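Uncharacterized protein (Bdellovibrio bacteriovorus, PDB 3TM8) binds two iron ions in its helical HD domain and is probably a cyclic-di-GMP phosphodiesterase of the HD-GYP class. Local coordinates at residues His170-Ser175 with Ala200-Asp204; Leu195-Gly199 with Asp247-Ile251. All blocks are in the same frame, centred on the assembly; numbering follows the deposited sequence.

Contact 1 of 2, residues His170-Ser175 with Ala200-Asp204. With FE (Fe (III) ion), chain D; FE (Fe (III) ion), chain E; DMS (dimethyl sulfoxide), chain F.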
# COMPACT_ATOMS: atom_id res chain seq x y z
N HIS A 170 -1.58 2.93 1.89
CA HIS A 170 -2.89 2.76 1.27
C HIS A 170 -2.83 1.74 0.12
O HIS A 170 -3.73 0.91 -0.04
CB HIS A 170 -3.40 4.14 0.85
CG HIS A 170 -4.52 4.15 -0.15
ND1 HIS A 170 -5.81 3.76 0.15
CD2 HIS A 170 -4.55 4.58 -1.43
CE1 HIS A 170 -6.58 3.94 -0.92
NE2 HIS A 170 -5.84 4.44 -1.89
N GLY A 171 -1.75 1.76 -0.66
CA GLY A 171 -1.57 0.76 -1.71
C GLY A 171 -1.49 -0.64 -1.13
O GLY A 171 -2.09 -1.58 -1.67
N VAL A 172 -0.76 -0.81 -0.04
CA VAL A 172 -0.70 -2.14 0.58
C VAL A 172 -2.10 -2.58 1.05
O VAL A 172 -2.52 -3.71 0.82
CB VAL A 172 0.31 -2.22 1.74
CG1 VAL A 172 0.36 -3.63 2.29
CG2 VAL A 172 1.71 -1.77 1.27
N THR A 173 -2.83 -1.66 1.67
CA THR A 173 -4.16 -1.99 2.15
C THR A 173 -5.09 -2.38 1.01
O THR A 173 -5.79 -3.38 1.08
CB THR A 173 -4.76 -0.83 2.95
OG1 THR A 173 -3.99 -0.67 4.14
CG2 THR A 173 -6.20 -1.13 3.34
N VAL A 174 -5.07 -1.58 -0.05
CA VAL A 174 -5.91 -1.87 -1.21
C VAL A 174 -5.50 -3.21 -1.84
O VAL A 174 -6.36 -3.99 -2.25
CB VAL A 174 -5.90 -0.69 -2.21
CG1 VAL A 174 -6.58 -1.05 -3.52
CG2 VAL A 174 -6.58 0.52 -1.59
N SER A 175 -4.20 -3.52 -1.87
CA SER A 175 -3.77 -4.80 -2.42
C SER A 175 -4.25 -5.97 -1.57
O SER A 175 -4.59 -7.04 -2.10
CB SER A 175 -2.25 -4.83 -2.58
OG SER A 175 -1.59 -5.18 -1.38
N ALA A 200 -2.46 -2.93 -7.55
CA ALA A 200 -3.06 -2.33 -6.36
C ALA A 200 -2.02 -1.61 -5.50
O ALA A 200 -2.23 -0.50 -5.02
CB ALA A 200 -3.82 -3.37 -5.56
N LEU A 201 -0.87 -2.23 -5.32
CA LEU A 201 0.17 -1.61 -4.53
C LEU A 201 0.59 -0.26 -5.12
O LEU A 201 0.82 0.70 -4.37
CB LEU A 201 1.35 -2.57 -4.44
CG LEU A 201 2.53 -2.15 -3.59
CD1 LEU A 201 2.09 -1.83 -2.18
CD2 LEU A 201 3.55 -3.27 -3.60
N LEU A 202 0.68 -0.19 -6.44
CA LEU A 202 1.18 0.99 -7.13
C LEU A 202 0.08 1.93 -7.61
O LEU A 202 0.38 2.93 -8.27
CB LEU A 202 2.04 0.57 -8.31
CG LEU A 202 3.25 -0.33 -8.01
CD1 LEU A 202 3.93 -0.74 -9.31
CD2 LEU A 202 4.25 0.39 -7.09
N HIS A 203 -1.18 1.63 -7.29
CA HIS A 203 -2.29 2.24 -8.01
C HIS A 203 -2.30 3.77 -7.96
O HIS A 203 -2.69 4.41 -8.93
CB HIS A 203 -3.65 1.67 -7.59
CG HIS A 203 -4.19 2.21 -6.30
ND1 HIS A 203 -3.82 1.72 -5.06
CD2 HIS A 203 -5.08 3.21 -6.06
CE1 HIS A 203 -4.47 2.39 -4.12
NE2 HIS A 203 -5.24 3.29 -4.70
N ASP A 204 -1.86 4.34 -6.83
CA ASP A 204 -1.94 5.78 -6.63
C ASP A 204 -0.64 6.51 -6.90
O ASP A 204 -0.38 7.59 -6.36
CB ASP A 204 -2.49 6.10 -5.23
CG ASP A 204 -4.00 6.22 -5.22
OD1 ASP A 204 -4.58 6.48 -6.30
OD2 ASP A 204 -4.62 6.05 -4.14
FE FE D . -6.42 5.03 -3.85
FE FE E . -6.65 6.80 -6.77
S DMS F . -5.55 0.44 7.41
O DMS F . -4.56 0.99 6.05
C1 DMS F . -7.28 0.48 6.89
C2 DMS F . -5.34 -1.35 7.52
O HOH W 1 -7.18 5.33 -5.65

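Contact 2 of 2, residues Leu195-Gly199 with Asp247-Ile251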
# COMPACT_ATOMS: atom_id res chain seq x y z
N LEU A 195 -0.32 -9.82 -10.53
CA LEU A 195 -0.41 -8.53 -11.21
C LEU A 195 -1.48 -7.62 -10.60
O LEU A 195 -1.30 -6.40 -10.55
CB LEU A 195 -0.65 -8.72 -12.71
CG LEU A 195 0.53 -9.39 -13.45
CD1 LEU A 195 0.23 -9.51 -14.93
CD2 LEU A 195 1.83 -8.62 -13.20
N LEU A 196 -2.57 -8.21 -10.12
CA LEU A 196 -3.60 -7.49 -9.38
C LEU A 196 -2.99 -6.85 -8.14
O LEU A 196 -3.22 -5.68 -7.84
CB LEU A 196 -4.72 -8.45 -8.98
CG LEU A 196 -5.76 -7.95 -7.98
CD1 LEU A 196 -6.57 -6.81 -8.57
CD2 LEU A 196 -6.67 -9.09 -7.51
N THR A 197 -2.21 -7.64 -7.41
CA THR A 197 -1.58 -7.18 -6.18
C THR A 197 -0.59 -6.06 -6.47
O THR A 197 -0.57 -5.02 -5.79
CB THR A 197 -0.90 -8.36 -5.46
OG1 THR A 197 -1.89 -9.34 -5.14
CG2 THR A 197 -0.20 -7.90 -4.18
N LEU A 198 0.24 -6.27 -7.48
CA LEU A 198 1.22 -5.26 -7.87
C LEU A 198 0.56 -3.96 -8.31
O LEU A 198 0.97 -2.86 -7.90
CB LEU A 198 2.13 -5.81 -8.97
CG LEU A 198 3.23 -4.90 -9.49
CD1 LEU A 198 4.16 -4.44 -8.36
CD2 LEU A 198 4.01 -5.61 -10.60
N GLY A 199 -0.46 -4.06 -9.16
CA GLY A 199 -1.18 -2.89 -9.61
C GLY A 199 -1.85 -2.17 -8.46
O GLY A 199 -1.78 -0.94 -8.36
N ASP A 247 4.14 -4.09 -16.57
CA ASP A 247 3.10 -4.98 -17.09
C ASP A 247 1.85 -4.19 -17.49
O ASP A 247 1.45 -3.26 -16.80
CB ASP A 247 2.73 -6.03 -16.06
CG ASP A 247 3.86 -6.98 -15.76
OD1 ASP A 247 4.02 -7.97 -16.51
OD2 ASP A 247 4.60 -6.74 -14.78
N GLN A 248 1.23 -4.58 -18.60
CA GLN A 248 0.04 -3.88 -19.07
C GLN A 248 -1.06 -3.84 -18.01
O GLN A 248 -1.73 -2.82 -17.84
CB GLN A 248 -0.50 -4.49 -20.36
CG GLN A 248 -1.62 -3.67 -20.98
CD GLN A 248 -1.16 -2.28 -21.39
OE1 GLN A 248 -0.14 -2.12 -22.06
NE2 GLN A 248 -1.90 -1.26 -20.97
N THR A 249 -1.25 -4.95 -17.29
CA THR A 249 -2.27 -5.00 -16.25
C THR A 249 -2.03 -3.93 -15.18
O THR A 249 -2.96 -3.30 -14.69
CB THR A 249 -2.30 -6.37 -15.56
OG1 THR A 249 -2.67 -7.37 -16.51
CG2 THR A 249 -3.29 -6.36 -14.40
N VAL A 250 -0.76 -3.73 -14.82
CA VAL A 250 -0.39 -2.74 -13.82
C VAL A 250 -0.66 -1.32 -14.34
O VAL A 250 -1.23 -0.48 -13.63
CB VAL A 250 1.09 -2.92 -13.42
CG1 VAL A 250 1.55 -1.80 -12.51
CG2 VAL A 250 1.28 -4.29 -12.76
N ILE A 251 -0.27 -1.06 -15.59
CA ILE A 251 -0.60 0.21 -16.23
C ILE A 251 -2.11 0.44 -16.25
O ILE A 251 -2.58 1.53 -15.96
CB ILE A 251 -0.05 0.27 -17.68
CG1 ILE A 251 1.49 0.20 -17.67
CG2 ILE A 251 -0.55 1.53 -18.40
CD1 ILE A 251 2.09 -0.22 -19.01

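Contact 1 of 2, residues His170-Ser175 with Ala200-Asp204
Gly171 brings helix 167-185 against helix 190-202, its CA only 4.1 Å from that of Leu201, and a second close approach follows one turn on between Ser175 and Ala200. With no side chain at Gly171, its CA faces the carbonyl of Leu201 in a CA-H...O contact, CA to O 3.6 Å. Ala200 CB packs beside Ser175, touching both CA and CB, while Ser175 OG turns back to Val172 O of its own helix. Val172 CG2 and Leu201 CD1 lie side by side, pointing the same way, in the Leu201 conformer described here. Beyond Gly171 the interface becomes the dinuclear iron centre of the HD domain, and the HD pair itself, His203-Asp204, faces His170. The first iron (chain D) takes His170 NE2 at 2.1 Å, His203 NE2 at 2.3 Å and Asp204 OD2, with Asn285 a further protein ligand. Asp204 OD1 binds the second iron (chain E), so the carboxylate bridges the metals, as does a water; His232, His257 and Glu258 complete the protein ligands there. The Asp204 carboxylate meets the His170 ring at its edge, the two planes 18° apart, whereas the two histidine rings are inclined at 62°. Placed between backbone N and carbonyl carbon (chi1 79°), the His203 ring can send ND1-H straight back to Ala200 O at 2.7 Å, in the carbonyl plane; this second-shell bond fixes the ring's rotation while NE2 holds the iron. His170 is secured likewise from behind, ND1 being hydrogen-bonded to Asp288 of helix 276-293. Val174 CG2 approaches His203 CE1 at 3.8 Å.

Contact 2 of 2, residues Leu195-Gly199 with Asp247-Ile251
Leu195 reaches across from helix 190-202 to the first turn of helix 248-256, a largely apolar packing of helix 190-202 on the start of helix 248-256 within the all-helical HD domain, with no hydrogen bond between the two segments. Its branches divide the work: CD2 lies against the Asp247 carboxylate, 3.7 Å from CG, while CB and CD1 meet Thr249, the nearest pair being Leu195 CB and Thr249 CG2 at 3.9 Å. The Leu195 side chain crosses both Asp247 and Thr249 at roughly a right angle. One turn further along, Leu198 CD2 touches Val250 CG2 at 3.7 Å, and Val250 CG2 also lies 4.0 Å from Gly199 N. The backbones come nearest at Gly199 and Val250, whose CA atoms are 4.3 Å apart, the glycine presenting bare backbone there.

Asp247 occupies the N-cap position of helix 248-256 but makes no capping bond with its side chain. Instead OD2 forms a salt bridge with Lys137 and a hydrogen bond with Tyr133, both on helix 130-149, and this grip sets the carboxylate against Leu195. Tyr133 also touches Leu198 and Val250, so helix 130-149 borders this packing. On helix 276-293, Leu277 meets Thr249. The other branch of Val250, CG1, lies anti to the backbone N (chi1 173°), which brings it 4.1 Å from Gly199 CA.

How the contacts relate
From the N terminus, the chain first passes 170-175 on helix 167-185, then turns back into helix 190-202, which supplies 195-199 and leads into 200-204. There contact 1 closes a loop of 24 residues. The chain next runs through helix 223-240 to 247-251, where contact 2 closes a loop of 47. Because 195-199 precedes 200-204, the segments alternate and the two closures cross. Helix 190-202 thus ties helix 167-185 to helix 248-256, the contact centres being about 11 Å apart. They also meet directly: Ser175 CB lies 3.6 Å from Thr197 O, and Leu202 CD1 packs on Val250 CG1.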